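Local coordinates for ABC transporter, periplasmic substrate-binding protein (Thermotoga maritima, PDB 2HPG) that probably captures a small solute in the periplasm and delivers it to a tripartite ATP-independent (TRAP) transporter, at residues D73-G78 / P167-S172; D94-K99 / N309-L314. All coordinates share one frame; numbering follows the deposited sequence.

How the contacts relate
Contact 1 (73-78 with 167-172) is buried, its centre about 10 Å from the centre of the chain, whereas contact 2 (94-99 with 309-314) is only partly buried, its centre about 17 Å from that of the chain. Their centres lie 16 Å apart and their nearest atoms about 9 Å apart, so they do not touch. Their segments alternate along the chain: helix 74-77 is followed directly by helix 92-95, then come helix 167-176 and, near the C-terminus, helix 308-318. Helix 291-305 borders both, meeting Glu-171 of contact 1 and Phe-95 and Leu-311 of contact 2. Parts distant in sequence are thus interleaved, consistent with the periplasmic binding protein fold, in which the chain crosses between two lobes more than once.

Contact 1. Residues D73-G78 / P167-S172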
ATOM      1  N   ASP A  73       6.055   0.687  -0.986  1.00 18.59           N
ATOM      2  CA  ASP A  73       5.107   1.765  -0.690  1.00 18.97           C
ATOM      3  C   ASP A  73       5.813   3.081  -0.351  1.00 19.39           C
ATOM      4  O   ASP A  73       7.043   3.120  -0.282  1.00 18.81           O
ATOM      5  CB  ASP A  73       4.168   1.334   0.423  1.00 19.29           C
ATOM      6  CG  ASP A  73       4.889   1.028   1.711  1.00 20.32           C
ATOM      7  OD1 ASP A  73       5.925   1.661   2.015  1.00 20.74           O
ATOM      8  OD2 ASP A  73       4.387   0.159   2.437  1.00 22.38           O
ATOM      9  N   SER A  74       5.039   4.156  -0.171  1.00 19.88           N
ATOM     10  CA  SER A  74       5.614   5.488   0.083  1.00 19.97           C
ATOM     11  C   SER A  74       6.153   5.625   1.507  1.00 21.07           C
ATOM     12  O   SER A  74       6.905   6.543   1.807  1.00 21.30           O
ATOM     13  CB  SER A  74       4.619   6.611  -0.240  1.00 20.64           C
ATOM     14  OG  SER A  74       3.493   6.603   0.623  1.00 19.28           O
ATOM     15  N   ALA A  75       5.793   4.704   2.391  1.00 22.03           N
ATOM     16  CA  ALA A  75       6.387   4.668   3.706  1.00 23.25           C
ATOM     17  C   ALA A  75       7.861   4.256   3.582  1.00 24.10           C
ATOM     18  O   ALA A  75       8.694   4.655   4.391  1.00 24.62           O
ATOM     19  CB  ALA A  75       5.618   3.717   4.623  1.00 22.65           C
ATOM     20  N   ARG A  76       8.166   3.448   2.568  1.00 24.81           N
ATOM     21  CA  ARG A  76       9.550   3.087   2.243  1.00 25.02           C
ATOM     22  C   ARG A  76      10.222   4.197   1.424  1.00 24.98           C
ATOM     23  O   ARG A  76      11.253   4.737   1.819  1.00 24.97           O
ATOM     24  CB  ARG A  76       9.569   1.745   1.489  1.00 25.42           C
ATOM     25  CG  ARG A  76      10.885   1.373   0.794  1.00 27.83           C
ATOM     26  CD  ARG A  76      11.836   0.654   1.711  1.00 34.34           C
ATOM     27  NE  ARG A  76      11.413  -0.735   1.921  1.00 36.69           N
ATOM     28  CZ  ARG A  76      12.196  -1.704   2.395  1.00 38.66           C
ATOM     29  NH1 ARG A  76      13.470  -1.458   2.696  1.00 39.77           N
ATOM     30  NH2 ARG A  76      11.708  -2.938   2.551  1.00 38.29           N
ATOM     31  N   LEU A  77       9.627   4.564   0.298  1.00 25.01           N
ATOM     32  CA  LEU A  77      10.221   5.590  -0.560  1.00 25.19           C
ATOM     33  C   LEU A  77      10.384   6.927   0.160  1.00 25.98           C
ATOM     34  O   LEU A  77      11.273   7.706  -0.161  1.00 25.47           O
ATOM     35  CB  LEU A  77       9.381   5.790  -1.811  1.00 24.66           C
ATOM     36  CG  LEU A  77       9.239   4.534  -2.663  1.00 23.55           C
ATOM     37  CD1 LEU A  77       8.436   4.835  -3.918  1.00 22.06           C
ATOM     38  CD2 LEU A  77      10.615   3.979  -3.000  1.00 22.14           C
ATOM     39  N   GLY A  78       9.512   7.187   1.128  1.00 26.96           N
ATOM     40  CA  GLY A  78       9.578   8.389   1.938  1.00 28.03           C
ATOM     41  C   GLY A  78      10.800   8.438   2.835  1.00 29.12           C
ATOM     42  O   GLY A  78      11.066   9.475   3.449  1.00 29.64           O
ATOM     43  N   PRO A 167       7.934   4.537  10.040  1.00 21.42           N
ATOM     44  CA  PRO A 167       7.357   5.693  10.712  1.00 21.16           C
ATOM     45  C   PRO A 167       5.977   6.162  10.245  1.00 20.54           C
ATOM     46  O   PRO A 167       5.193   6.544  11.086  1.00 21.99           O
ATOM     47  CB  PRO A 167       8.405   6.801  10.462  1.00 21.14           C
ATOM     48  CG  PRO A 167       9.660   6.085  10.308  1.00 20.74           C
ATOM     49  CD  PRO A 167       9.329   4.802   9.624  1.00 21.55           C
ATOM     50  N   ALA A 168       5.677   6.170   8.946  1.00 20.75           N
ATOM     51  CA  ALA A 168       4.350   6.608   8.497  1.00 19.65           C
ATOM     52  C   ALA A 168       3.227   5.828   9.196  1.00 19.13           C
ATOM     53  O   ALA A 168       2.235   6.404   9.628  1.00 19.14           O
ATOM     54  CB  ALA A 168       4.220   6.501   6.987  1.00 19.62           C
ATOM     55  N   TRP A 169       3.407   4.521   9.328  1.00 18.84           N
ATOM     56  CA  TRP A 169       2.442   3.673  10.039  1.00 18.32           C
ATOM     57  C   TRP A 169       2.437   3.882  11.549  1.00 18.02           C
ATOM     58  O   TRP A 169       1.380   4.071  12.159  1.00 16.78           O
ATOM     59  CB  TRP A 169       2.767   2.208   9.812  1.00 17.69           C
ATOM     60  CG  TRP A 169       2.915   1.751   8.402  1.00 17.31           C
ATOM     61  CD1 TRP A 169       4.087   1.595   7.727  1.00 17.61           C
ATOM     62  CD2 TRP A 169       1.879   1.246   7.525  1.00 16.00           C
ATOM     63  NE1 TRP A 169       3.848   1.061   6.479  1.00 16.84           N
ATOM     64  CE2 TRP A 169       2.504   0.848   6.330  1.00 16.32           C
ATOM     65  CE3 TRP A 169       0.490   1.110   7.640  1.00 16.11           C
ATOM     66  CZ2 TRP A 169       1.791   0.306   5.244  1.00 17.67           C
ATOM     67  CZ3 TRP A 169      -0.219   0.566   6.576  1.00 16.79           C
ATOM     68  CH2 TRP A 169       0.434   0.184   5.383  1.00 17.59           C
ATOM     69  N   GLN A 170       3.624   3.807  12.153  1.00 18.38           N
ATOM     70  CA  GLN A 170       3.757   3.878  13.604  1.00 18.94           C
ATOM     71  C   GLN A 170       3.205   5.191  14.137  1.00 19.95           C
ATOM     72  O   GLN A 170       2.406   5.209  15.078  1.00 20.52           O
ATOM     73  CB  GLN A 170       5.214   3.692  14.034  1.00 18.20           C
ATOM     74  CG  GLN A 170       5.831   2.350  13.672  1.00 17.53           C
ATOM     75  CD  GLN A 170       5.390   1.225  14.554  1.00 17.03           C
ATOM     76  OE1 GLN A 170       5.538   1.308  15.761  1.00 18.48           O
ATOM     77  NE2 GLN A 170       4.878   0.142  13.956  1.00 15.22           N
ATOM     78  N   GLU A 171       3.621   6.291  13.528  1.00 21.45           N
ATOM     79  CA  GLU A 171       3.207   7.630  13.967  1.00 21.92           C
ATOM     80  C   GLU A 171       1.735   7.882  13.730  1.00 21.80           C
ATOM     81  O   GLU A 171       1.100   8.536  14.530  1.00 22.02           O
ATOM     82  CB  GLU A 171       4.007   8.696  13.221  1.00 22.95           C
ATOM     83  CG  GLU A 171       5.489   8.648  13.516  1.00 26.51           C
ATOM     84  CD  GLU A 171       5.827   9.136  14.900  1.00 30.68           C
ATOM     85  OE1 GLU A 171       5.001   9.870  15.500  1.00 31.35           O
ATOM     86  OE2 GLU A 171       6.927   8.773  15.394  1.00 35.59           O
ATOM     87  N   SER A 172       1.207   7.376  12.620  1.00 21.72           N
ATOM     88  CA  SER A 172      -0.222   7.443  12.335  1.00 21.79           C
ATOM     89  C   SER A 172      -1.068   6.748  13.419  1.00 21.97           C
ATOM     90  O   SER A 172      -1.983   7.358  13.980  1.00 21.92           O
ATOM     91  CB  SER A 172      -0.509   6.824  10.967  1.00 21.97           C
ATOM     92  OG  SER A 172      -0.059   7.681   9.932  1.00 20.90           O
TER
HETATM   93  O   HOH W   1       7.588   6.161   6.687  1.00 19.50           O
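Ala-75 packs its methyl group into the corner between Ala-168 and Trp-169, its CB lying 3.9 Å from CB of Ala-168 and 3.7 Å from NE1 of Trp-169. Alanine suits both helices here, because with single methyls the backbones come as near as 5.6 Å between CA of Ala-75 and CA of Ala-168. No direct hydrogen bond joins the segments; instead a water donates to O of Ala-75 and accepts from N of Ala-168, at 3.0 Å from each, serving two backbone groups at once.

The indole of Trp-169 can be followed outward. CB leaves the helix with CG beside the backbone N (chi1 -53°), which carries the ring over to helix 74-77. CD1 then passes 4.1 Å from CB of Ala-75, NE1 comes closest to that same methyl, and CZ2, on the benzene half, reaches OD2 of Asp-73 at 3.8 Å. That oxygen lies at the ring's edge, in its plane, although the carboxylate and indole planes are 58° apart. The weakly positive rim of an indole is probably a favourable neighbour for a carboxylate oxygen. Phe-225 of strand 218-234 meets the indole edge-to-face.

The other oxygen of Asp-73 faces its own helix: OD1 accepts from N of Arg-76 at 2.9 Å, with an N-H...O angle of 142°. With an alanine here, N of Arg-76 would probably lose its side-chain cap and the benzene edge of Trp-169 would be left without this carboxylate beside it. Aspartate is well suited to this place, where strand 68-73 gives way to helix 74-77: it is a classic side-chain N-cap, set at a strand-to-helix junction of the periplasmic binding protein fold.

Contact 2. Residues D94-K99 / N309-L314; sequences DFMGAK and NALNQL
Met-96, a selenomethionine, and Leu-311 bury the most surface here, with Leu-314 and Phe-95 contributing smaller shares. They join a Schellman motif to helix 308-318: the chain turns at Gly-97, whose positive phi (99°) suits glycine because a beta carbon would collide with the preceding carbonyl oxygen. Just before this glycine stands Met-96, whose folded side chain reaches helix 308-318.

Two successive bends in the Met-96 chain (chi2 -59°, chi3 -56°) fold it so that SE and CE both meet the opposite helix; these contacts belong to one of two modelled conformers. SE lies 3.8 Å from CD1 of Leu-311, the two side chains running alongside one another and pointing opposite ways, and 4.0 Å from CB of Leu-314. A long, unbranched, flexible side chain suits this place, since it can follow the relief between two leucines one turn apart.

The two methyls of Leu-311 divide the work. While CD1 touches selenium, it also rests 4.0 Å from CB of Phe-95; CD2 approaches CD2 of Phe-95 at the same distance, the two side chains lying roughly perpendicular. A branched leucine can therefore serve both neighbours. Lys-299 of helix 291-305 makes a cation-pi contact with the Phe-95 ring, and the same helix touches Leu-311 through Tyr-302. Leu-314 also touches Phe-92 and Trp-120. At the far end of Met-96, the CE methyl packs 3.8 Å from CB of Leu-314 and lies 3.4 Å from that residue's carbonyl O.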
ATOM      1  N   ASP A  94      -8.559  10.536   2.012  1.00 20.71           N
ATOM      2  CA  ASP A  94      -9.773  11.269   2.421  1.00 21.06           C
ATOM      3  C   ASP A  94      -9.531  12.763   2.430  1.00 21.48           C
ATOM      4  O   ASP A  94     -10.373  13.528   1.983  1.00 22.44           O
ATOM      5  CB  ASP A  94     -10.277  10.820   3.788  1.00 21.24           C
ATOM      6  CG  ASP A  94     -11.104   9.561   3.710  1.00 22.17           C
ATOM      7  OD1 ASP A  94     -12.347   9.667   3.693  1.00 23.55           O
ATOM      8  OD2 ASP A  94     -10.513   8.474   3.622  1.00 23.65           O
ATOM      9  N   PHE A  95      -8.385  13.173   2.948  1.00 21.90           N
ATOM     10  CA  PHE A  95      -7.943  14.560   2.846  1.00 22.49           C
ATOM     11  C   PHE A  95      -7.806  15.012   1.400  1.00 22.60           C
ATOM     12  O   PHE A  95      -7.991  16.190   1.113  1.00 23.59           O
ATOM     13  CB  PHE A  95      -6.629  14.766   3.582  1.00 22.29           C
ATOM     14  CG  PHE A  95      -6.710  14.519   5.065  1.00 21.89           C
ATOM     15  CD1 PHE A  95      -7.794  14.951   5.804  1.00 23.84           C
ATOM     16  CD2 PHE A  95      -5.655  13.929   5.735  1.00 21.87           C
ATOM     17  CE1 PHE A  95      -7.841  14.751   7.178  1.00 22.22           C
ATOM     18  CE2 PHE A  95      -5.698  13.715   7.090  1.00 21.35           C
ATOM     19  CZ  PHE A  95      -6.793  14.126   7.815  1.00 22.11           C
HETATM   20  N   MSE A  96      -7.495  14.097   0.485  1.00 22.74           N
HETATM   21  CA  MSE A  96      -7.427  14.477  -0.930  0.50 22.62           C
HETATM   22  C   MSE A  96      -8.817  14.522  -1.577  1.00 22.95           C
HETATM   23  O   MSE A  96      -8.946  14.908  -2.748  1.00 22.94           O
HETATM   24  CB  MSE A  96      -6.494  13.542  -1.706  0.50 22.72           C
HETATM   25  CG  MSE A  96      -5.057  13.502  -1.186  0.50 22.14           C
HETATM   26 SE   MSE A  96      -4.130  15.236  -1.196  0.45 21.69          SE
HETATM   27  CE  MSE A  96      -4.349  15.679  -3.099  0.50 23.02           C
ATOM     28  N   GLY A  97      -9.846  14.129  -0.823  1.00 22.61           N
ATOM     29  CA  GLY A  97     -11.241  14.251  -1.253  1.00 22.63           C
ATOM     30  C   GLY A  97     -11.898  13.003  -1.819  1.00 22.72           C
ATOM     31  O   GLY A  97     -13.040  13.059  -2.282  1.00 22.88           O
ATOM     32  N   ALA A  98     -11.179  11.885  -1.813  1.00 21.90           N
ATOM     33  CA  ALA A  98     -11.709  10.638  -2.362  1.00 21.69           C
ATOM     34  C   ALA A  98     -12.613  10.006  -1.326  1.00 21.25           C
ATOM     35  O   ALA A  98     -12.237   9.878  -0.158  1.00 20.31           O
ATOM     36  CB  ALA A  98     -10.593   9.694  -2.718  1.00 21.07           C
ATOM     37  N   LYS A  99     -13.822   9.657  -1.752  1.00 21.22           N
ATOM     38  CA  LYS A  99     -14.798   9.026  -0.864  1.00 21.79           C
ATOM     39  C   LYS A  99     -15.411   7.758  -1.437  1.00 21.70           C
ATOM     40  O   LYS A  99     -16.276   7.176  -0.798  1.00 23.30           O
ATOM     41  CB  LYS A  99     -15.926  10.012  -0.514  1.00 21.90           C
ATOM     42  CG  LYS A  99     -15.477  11.242   0.231  1.00 22.17           C
ATOM     43  CD  LYS A  99     -15.178  10.941   1.686  1.00 22.07           C
ATOM     44  CE  LYS A  99     -14.182  11.922   2.233  1.00 24.52           C
ATOM     45  NZ  LYS A  99     -14.079  11.802   3.700  1.00 23.81           N
ATOM     46  N   ASN A 309       2.944  20.281   4.948  1.00 34.25           N
ATOM     47  CA  ASN A 309       3.194  21.068   3.729  1.00 34.55           C
ATOM     48  C   ASN A 309       3.048  20.218   2.482  1.00 34.25           C
ATOM     49  O   ASN A 309       2.431  20.649   1.492  1.00 34.74           O
ATOM     50  CB  ASN A 309       4.584  21.734   3.758  1.00 35.59           C
ATOM     51  CG  ASN A 309       4.573  23.098   4.445  1.00 37.67           C
ATOM     52  OD1 ASN A 309       3.556  23.798   4.442  1.00 41.59           O
ATOM     53  ND2 ASN A 309       5.710  23.484   5.024  1.00 40.11           N
ATOM     54  N   ALA A 310       3.586  18.996   2.537  1.00 34.16           N
ATOM     55  CA  ALA A 310       3.477  18.050   1.418  1.00 33.44           C
ATOM     56  C   ALA A 310       2.037  17.773   1.033  1.00 32.74           C
ATOM     57  O   ALA A 310       1.707  17.755  -0.141  1.00 31.81           O
ATOM     58  CB  ALA A 310       4.197  16.731   1.757  1.00 33.50           C
ATOM     59  N   LEU A 311       1.183  17.532   2.027  1.00 32.91           N
ATOM     60  CA  LEU A 311      -0.258  17.279   1.793  1.00 33.20           C
ATOM     61  C   LEU A 311      -0.935  18.487   1.136  1.00 33.15           C
ATOM     62  O   LEU A 311      -1.612  18.380   0.107  1.00 33.06           O
ATOM     63  CB  LEU A 311      -0.950  16.953   3.128  1.00 33.11           C
ATOM     64  CG  LEU A 311      -2.480  16.799   3.128  1.00 33.10           C
ATOM     65  CD1 LEU A 311      -2.901  15.570   2.352  1.00 32.92           C
ATOM     66  CD2 LEU A 311      -3.018  16.747   4.546  1.00 32.91           C
ATOM     67  N   ASN A 312      -0.731  19.642   1.748  1.00 34.22           N
ATOM     68  CA  ASN A 312      -1.295  20.911   1.261  1.00 34.71           C
ATOM     69  C   ASN A 312      -0.871  21.215  -0.167  1.00 35.13           C
ATOM     70  O   ASN A 312      -1.698  21.614  -1.020  1.00 35.28           O
ATOM     71  CB  ASN A 312      -0.876  22.038   2.204  1.00 35.31           C
ATOM     72  CG  ASN A 312      -1.605  21.976   3.532  1.00 36.19           C
ATOM     73  OD1 ASN A 312      -2.810  21.717   3.565  1.00 40.19           O
ATOM     74  ND2 ASN A 312      -0.887  22.196   4.630  1.00 36.62           N
ATOM     75  N   GLN A 313       0.410  20.981  -0.439  1.00 35.56           N
ATOM     76  CA  GLN A 313       0.926  21.158  -1.780  1.00 35.63           C
ATOM     77  C   GLN A 313       0.205  20.265  -2.765  1.00 35.41           C
ATOM     78  O   GLN A 313      -0.151  20.711  -3.841  1.00 35.76           O
ATOM     79  CB  GLN A 313       2.432  20.912  -1.834  1.00 35.98           C
ATOM     80  CG  GLN A 313       3.049  21.383  -3.149  1.00 36.99           C
ATOM     81  CD  GLN A 313       2.828  22.885  -3.421  1.00 39.52           C
ATOM     82  OE1 GLN A 313       3.146  23.733  -2.582  1.00 40.72           O
ATOM     83  NE2 GLN A 313       2.293  23.206  -4.601  1.00 38.68           N
ATOM     84  N   LEU A 314      -0.041  19.011  -2.397  1.00 35.58           N
ATOM     85  CA  LEU A 314      -0.809  18.109  -3.268  1.00 35.55           C
ATOM     86  C   LEU A 314      -2.286  18.527  -3.414  1.00 35.92           C
ATOM     87  O   LEU A 314      -2.872  18.410  -4.508  1.00 35.35           O
ATOM     88  CB  LEU A 314      -0.707  16.650  -2.780  1.00 35.14           C
ATOM     89  CG  LEU A 314       0.578  15.880  -3.130  1.00 33.69           C
ATOM     90  CD1 LEU A 314       0.586  14.476  -2.493  1.00 32.07           C
ATOM     91  CD2 LEU A 314       0.767  15.786  -4.655  1.00 30.88           C
TER